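Local atomic coordinates of cytosol aminopeptidase (Coxiella burnetii, PDB entry 3IJ3), a protein that probably removes amino-terminal residues from peptides as a metal-dependent, manganese-binding aminopeptidase of the M17 family. Residues A[381-386]-A[397-402]; A[345-350]-A[441-446]. One frame throughout, in Å; residues are numbered along the deposited sequence. Where two conformers were deposited one is given.

Interaction 1: residues A[381-386]-A[397-402]; sequences SLAQAL and LWRLPL
Ala-383, in helix 380-393, lies over Arg-399, in the short strand 398-399, with their CA atoms 7.3 Å apart. The methyl of Ala-383 sits on one face of the guanidinium, above its centre: CB is 3.4 Å from both CZ and NE of Arg-399. This flat seating depends on a fully extended arginine, with CG anti to the backbone N (chi1 -168°) and the chain straight as far as NE. In the plane of the group, at its edge, two waters tentatively link Arg-399 to one of the two deposited conformers of Gln-384. The first accepts from NH1 of Arg-399 at 3.0 Å and donates to OE1 of Gln-384; the second repeats the bridge, its bond from NH1 being weak. NH2 of Arg-399 makes a salt bridge with OD1 of Asp-380 and a hydrogen bond to O of Ala-377, which help fix the turn of the guanidinium. Leu-397, whose CD2 packs 3.8 Å from O of Leu-386, also touches Ala-472 of helix 470-481 and Phe-448 of strand 445-454. The helix thus covers the strand that follows it, as in a beta-alpha-beta crossover, here strand 374-377, helix 380-393 and parallel strand 398-399.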
loop_
_atom_site.group_PDB
_atom_site.type_symbol
_atom_site.label_atom_id
_atom_site.label_comp_id
_atom_site.label_asym_id
_atom_site.label_seq_id
_atom_site.Cartn_x
_atom_site.Cartn_y
_atom_site.Cartn_z
ATOM N N SER A 381 38.107 -7.032 -21.948
ATOM C CA SER A 381 38.736 -6.070 -22.854
ATOM C C SER A 381 37.715 -5.120 -23.445
ATOM O O SER A 381 37.961 -3.904 -23.547
ATOM C CB SER A 381 39.520 -6.785 -23.943
ATOM O OG SER A 381 40.565 -7.558 -23.380
ATOM N N LEU A 382 36.559 -5.660 -23.827
ATOM C CA LEU A 382 35.478 -4.840 -24.365
ATOM C C LEU A 382 34.989 -3.843 -23.330
ATOM O O LEU A 382 34.820 -2.639 -23.619
ATOM C CB LEU A 382 34.326 -5.729 -24.827
ATOM C CG LEU A 382 33.063 -5.049 -25.353
ATOM C CD1 LEU A 382 33.403 -4.100 -26.551
ATOM C CD2 LEU A 382 32.074 -6.164 -25.740
ATOM N N ALA A 383 34.717 -4.328 -22.121
ATOM C CA ALA A 383 34.245 -3.433 -21.067
ATOM C C ALA A 383 35.260 -2.287 -20.793
ATOM O O ALA A 383 34.888 -1.119 -20.708
ATOM C CB ALA A 383 33.959 -4.204 -19.793
ATOM N N GLN A 384 36.534 -2.632 -20.657
ATOM C CA GLN A 384 37.563 -1.633 -20.372
ATOM C C GLN A 384 37.683 -0.612 -21.499
ATOM O O GLN A 384 37.838 0.577 -21.239
ATOM C CB GLN A 384 38.913 -2.301 -20.102
ATOM C CG GLN A 384 38.937 -3.223 -18.862
ATOM C CD GLN A 384 38.686 -2.497 -17.564
ATOM O OE1 GLN A 384 38.209 -3.096 -16.595
ATOM N NE2 GLN A 384 38.997 -1.203 -17.528
ATOM N N ALA A 385 37.572 -1.074 -22.747
ATOM C CA ALA A 385 37.680 -0.179 -23.907
ATOM C C ALA A 385 36.505 0.809 -23.938
ATOM O O ALA A 385 36.669 1.989 -24.263
ATOM C CB ALA A 385 37.763 -0.999 -25.211
ATOM N N LEU A 386 35.324 0.329 -23.554
ATOM C CA LEU A 386 34.124 1.193 -23.509
ATOM C C LEU A 386 34.243 2.194 -22.357
ATOM O O LEU A 386 33.812 3.358 -22.485
ATOM C CB LEU A 386 32.847 0.356 -23.416
ATOM C CG LEU A 386 32.427 -0.353 -24.712
ATOM C CD1 LEU A 386 31.425 -1.527 -24.515
ATOM C CD2 LEU A 386 31.899 0.682 -25.691
ATOM N N LEU A 397 29.259 6.310 -18.316
ATOM C CA LEU A 397 28.773 4.960 -18.209
ATOM C C LEU A 397 29.522 4.310 -17.048
ATOM O O LEU A 397 30.588 4.798 -16.636
ATOM C CB LEU A 397 28.919 4.199 -19.525
ATOM C CG LEU A 397 30.236 3.870 -20.146
ATOM C CD1 LEU A 397 30.787 2.599 -19.508
ATOM C CD2 LEU A 397 30.083 3.666 -21.674
ATOM N N TRP A 398 28.955 3.231 -16.516
ATOM C CA TRP A 398 29.575 2.546 -15.402
ATOM C C TRP A 398 29.313 1.070 -15.532
ATOM O O TRP A 398 28.185 0.653 -15.756
ATOM C CB TRP A 398 29.029 3.074 -14.057
ATOM C CG TRP A 398 29.861 2.630 -12.882
ATOM C CD1 TRP A 398 29.651 1.530 -12.058
ATOM C CD2 TRP A 398 31.068 3.225 -12.442
ATOM N NE1 TRP A 398 30.657 1.444 -11.151
ATOM C CE2 TRP A 398 31.541 2.464 -11.355
ATOM C CE3 TRP A 398 31.810 4.340 -12.861
ATOM C CZ2 TRP A 398 32.700 2.799 -10.662
ATOM C CZ3 TRP A 398 32.974 4.658 -12.179
ATOM C CH2 TRP A 398 33.405 3.892 -11.095
ATOM N N ARG A 399 30.348 0.266 -15.309
ATOM C CA ARG A 399 30.191 -1.180 -15.447
ATOM C C ARG A 399 29.560 -1.825 -14.200
ATOM O O ARG A 399 29.946 -1.503 -13.050
ATOM C CB ARG A 399 31.539 -1.835 -15.701
ATOM C CG ARG A 399 31.420 -3.298 -16.153
ATOM C CD ARG A 399 32.767 -4.020 -16.225
ATOM N NE ARG A 399 32.631 -5.318 -16.877
ATOM C CZ ARG A 399 33.647 -6.156 -17.074
ATOM N NH1 ARG A 399 34.863 -5.834 -16.666
ATOM N NH2 ARG A 399 33.437 -7.321 -17.681
ATOM N N LEU A 400 28.602 -2.721 -14.448
ATOM C CA LEU A 400 27.994 -3.557 -13.414
ATOM C C LEU A 400 28.363 -5.001 -13.779
ATOM O O LEU A 400 28.642 -5.298 -14.934
ATOM C CB LEU A 400 26.488 -3.346 -13.292
ATOM C CG LEU A 400 26.069 -1.979 -12.722
ATOM C CD1 LEU A 400 24.516 -1.918 -12.653
ATOM C CD2 LEU A 400 26.664 -1.708 -11.359
ATOM N N PRO A 401 28.346 -5.900 -12.796
ATOM C CA PRO A 401 28.827 -7.256 -13.044
ATOM C C PRO A 401 27.841 -8.319 -13.482
ATOM O O PRO A 401 26.670 -8.317 -13.062
ATOM C CB PRO A 401 29.352 -7.656 -11.656
ATOM C CG PRO A 401 28.353 -6.997 -10.715
ATOM C CD PRO A 401 28.070 -5.661 -11.354
ATOM N N LEU A 402 28.324 -9.251 -14.306
ATOM C CA LEU A 402 27.556 -10.447 -14.654
ATOM C C LEU A 402 27.985 -11.433 -13.545
ATOM O O LEU A 402 28.838 -12.322 -13.758
ATOM C CB LEU A 402 27.887 -10.924 -16.072
ATOM C CG LEU A 402 27.371 -10.083 -17.223
ATOM C CD1 LEU A 402 28.074 -10.398 -18.543
ATOM C CD2 LEU A 402 25.858 -10.227 -17.371
HETATM O O HOH W 1 35.912 -3.334 -15.422
HETATM O O HOH W 2 38.074 -5.757 -16.419
#

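Interaction 2: residues A[345-350]-A[441-446]; sequences EAVKED and DQIPWA
Apolar packing between Val-347 of segment 345-350 and Ile-443, in the loop leading into strand 445-454, forms the apolar part of this contact. The terminal methyl CD1 of Ile-443 reaches the branch point of the valine, lying 3.7 Å from CB of Val-347 and equally near its CG1, and the two side chains cross at about a right angle. Ile-443 extends across to the valine because CG1 lies anti to its own carbonyl carbon (chi1 -61°) and CD1 continues the chain outward (chi2 168°). Both residues also rest on Ile-354 of strand 353-359, which gives the pair a common apolar floor.

The polar part is looser. A type I turn runs from Val-347 to Asp-350, where phi becomes positive and the chain departs from helical geometry; N of Asp-350 donates to O of Val-347 at 2.9 Å. The carboxylate of this aspartate flanks the isoleucine, its OD1 3.8 Å from CG1 of Ile-443, a van der Waals approach of an oxygen to a methylene. The same OD1 lies 2.7 Å from a water that is also 3.1 Å from the backbone O of Gln-442; the water may be divided among several acceptors, so the link is probably partial. Asn-378 of the same chain takes O of Ile-443 and N of Trp-445 in hydrogen bonds through its side-chain amide.

The contact packs the helix before strand 353-359 onto the loop entering the neighbouring parallel strand 445-454, and the join rests on van der Waals fit, with little directional bonding.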
loop_
_atom_site.group_PDB
_atom_site.type_symbol
_atom_site.label_atom_id
_atom_site.label_comp_id
_atom_site.label_asym_id
_atom_site.label_seq_id
_atom_site.Cartn_x
_atom_site.Cartn_y
_atom_site.Cartn_z
ATOM N N GLU A 345 19.152 -14.751 -32.515
ATOM C CA GLU A 345 19.326 -14.543 -33.957
ATOM C C GLU A 345 20.694 -13.932 -34.276
ATOM O O GLU A 345 21.392 -14.384 -35.194
ATOM C CB GLU A 345 18.215 -13.650 -34.493
ATOM C CG GLU A 345 18.342 -13.297 -35.978
ATOM C CD GLU A 345 18.183 -14.473 -36.931
ATOM O OE1 GLU A 345 17.957 -15.627 -36.504
ATOM O OE2 GLU A 345 18.294 -14.232 -38.155
ATOM N N ALA A 346 21.087 -12.909 -33.519
ATOM C CA ALA A 346 22.363 -12.237 -33.726
ATOM C C ALA A 346 23.553 -13.202 -33.620
ATOM O O ALA A 346 24.492 -13.132 -34.414
ATOM C CB ALA A 346 22.536 -11.093 -32.696
ATOM N N VAL A 347 23.517 -14.086 -32.636
ATOM C CA VAL A 347 24.648 -14.993 -32.387
ATOM C C VAL A 347 24.884 -16.034 -33.492
ATOM O O VAL A 347 26.002 -16.507 -33.656
ATOM C CB VAL A 347 24.558 -15.717 -31.004
ATOM C CG1 VAL A 347 24.656 -14.717 -29.853
ATOM C CG2 VAL A 347 23.341 -16.572 -30.923
ATOM N N LYS A 348 23.840 -16.388 -34.240
ATOM C CA LYS A 348 23.955 -17.380 -35.312
ATOM C C LYS A 348 25.023 -17.043 -36.348
ATOM O O LYS A 348 25.603 -17.940 -36.947
ATOM C CB LYS A 348 22.615 -17.575 -36.024
ATOM C CG LYS A 348 21.544 -18.263 -35.192
ATOM C CD LYS A 348 20.261 -18.431 -36.007
ATOM C CE LYS A 348 19.142 -19.072 -35.192
ATOM N NZ LYS A 348 19.393 -20.510 -34.834
ATOM N N GLU A 349 25.284 -15.759 -36.557
ATOM C CA GLU A 349 26.291 -15.313 -37.528
ATOM C C GLU A 349 27.715 -15.229 -36.965
ATOM O O GLU A 349 28.640 -14.850 -37.696
ATOM C CB GLU A 349 25.911 -13.919 -38.058
ATOM C CG GLU A 349 24.633 -13.885 -38.853
ATOM C CD GLU A 349 24.345 -12.526 -39.455
ATOM O OE1 GLU A 349 24.454 -11.508 -38.729
ATOM O OE2 GLU A 349 23.954 -12.484 -40.653
ATOM N N ASP A 350 27.899 -15.545 -35.680
ATOM C CA ASP A 350 29.209 -15.442 -35.029
ATOM C C ASP A 350 29.832 -14.050 -35.321
ATOM O O ASP A 350 30.940 -13.936 -35.865
ATOM C CB ASP A 350 30.160 -16.556 -35.489
ATOM C CG ASP A 350 31.412 -16.634 -34.633
ATOM O OD1 ASP A 350 31.359 -16.185 -33.463
ATOM O OD2 ASP A 350 32.447 -17.129 -35.126
ATOM N N ASP A 441 29.960 -16.924 -24.408
ATOM C CA ASP A 441 31.090 -16.149 -23.880
ATOM C C ASP A 441 32.139 -15.896 -24.968
ATOM O O ASP A 441 32.994 -15.007 -24.810
ATOM C CB ASP A 441 31.783 -16.869 -22.712
ATOM C CG ASP A 441 30.990 -16.814 -21.417
ATOM O OD1 ASP A 441 30.072 -15.977 -21.275
ATOM O OD2 ASP A 441 31.321 -17.618 -20.524
ATOM N N GLN A 442 32.090 -16.665 -26.062
ATOM C CA GLN A 442 33.056 -16.502 -27.168
ATOM C C GLN A 442 32.740 -15.366 -28.143
ATOM O O GLN A 442 33.543 -15.076 -29.043
ATOM C CB GLN A 442 33.223 -17.814 -27.960
ATOM C CG GLN A 442 33.560 -19.025 -27.062
ATOM C CD GLN A 442 34.726 -18.764 -26.115
ATOM O OE1 GLN A 442 34.662 -19.112 -24.930
ATOM N NE2 GLN A 442 35.778 -18.105 -26.618
ATOM N N ILE A 443 31.563 -14.759 -28.005
ATOM C CA ILE A 443 31.160 -13.641 -28.849
ATOM C C ILE A 443 31.205 -12.377 -27.984
ATOM O O ILE A 443 30.464 -12.288 -27.017
ATOM C CB ILE A 443 29.724 -13.845 -29.385
ATOM C CG1 ILE A 443 29.644 -15.108 -30.246
ATOM C CG2 ILE A 443 29.259 -12.622 -30.187
ATOM C CD1 ILE A 443 28.195 -15.542 -30.587
ATOM N N PRO A 444 32.051 -11.395 -28.340
ATOM C CA PRO A 444 32.120 -10.160 -27.520
ATOM C C PRO A 444 30.760 -9.471 -27.509
ATOM O O PRO A 444 30.197 -9.186 -28.570
ATOM C CB PRO A 444 33.186 -9.324 -28.236
ATOM C CG PRO A 444 34.000 -10.310 -28.938
ATOM C CD PRO A 444 33.056 -11.362 -29.414
ATOM N N TRP A 445 30.233 -9.248 -26.313
ATOM C CA TRP A 445 28.881 -8.682 -26.140
ATOM C C TRP A 445 28.807 -7.655 -25.018
ATOM O O TRP A 445 29.260 -7.914 -23.889
ATOM C CB TRP A 445 27.902 -9.856 -25.881
ATOM C CG TRP A 445 26.568 -9.464 -25.333
ATOM C CD1 TRP A 445 25.610 -8.687 -25.937
ATOM C CD2 TRP A 445 26.022 -9.863 -24.066
ATOM N NE1 TRP A 445 24.503 -8.553 -25.096
ATOM C CE2 TRP A 445 24.737 -9.273 -23.950
ATOM C CE3 TRP A 445 26.497 -10.656 -23.011
ATOM C CZ2 TRP A 445 23.929 -9.452 -22.824
ATOM C CZ3 TRP A 445 25.668 -10.819 -21.866
ATOM C CH2 TRP A 445 24.412 -10.210 -21.801
ATOM N N ALA A 446 28.213 -6.495 -25.324
ATOM C CA ALA A 446 28.008 -5.434 -24.361
ATOM C C ALA A 446 26.503 -5.151 -24.313
ATOM O O ALA A 446 25.836 -5.108 -25.360
ATOM C CB ALA A 446 28.779 -4.130 -24.748
HETATM O O HOH W 3 33.368 -16.515 -31.744
#

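Interactions 1 and 2 sit about 17 Å apart, centre to centre, in the catalytic domain and reach the same mixed sheet. They meet through strand 445-454: CD2 of Leu-382 packs 3.6 Å from N of Trp-445, and CD1 of Leu-386 lies 3.7 Å from CB of Ala-446. Interaction 1 is mostly buried, close to a subunit interface where NE1 of Trp-398 hydrogen-bonds, reciprocally, to the backbone O of Arg-399 of a second subunit, and it seats a charged group on a methyl within one crossover. Interaction 2 is only partly buried, touches no other protein chain, and joins elements distant in sequence. Water bridges border both, toward a guanidinium in the first and a carboxylate in the second.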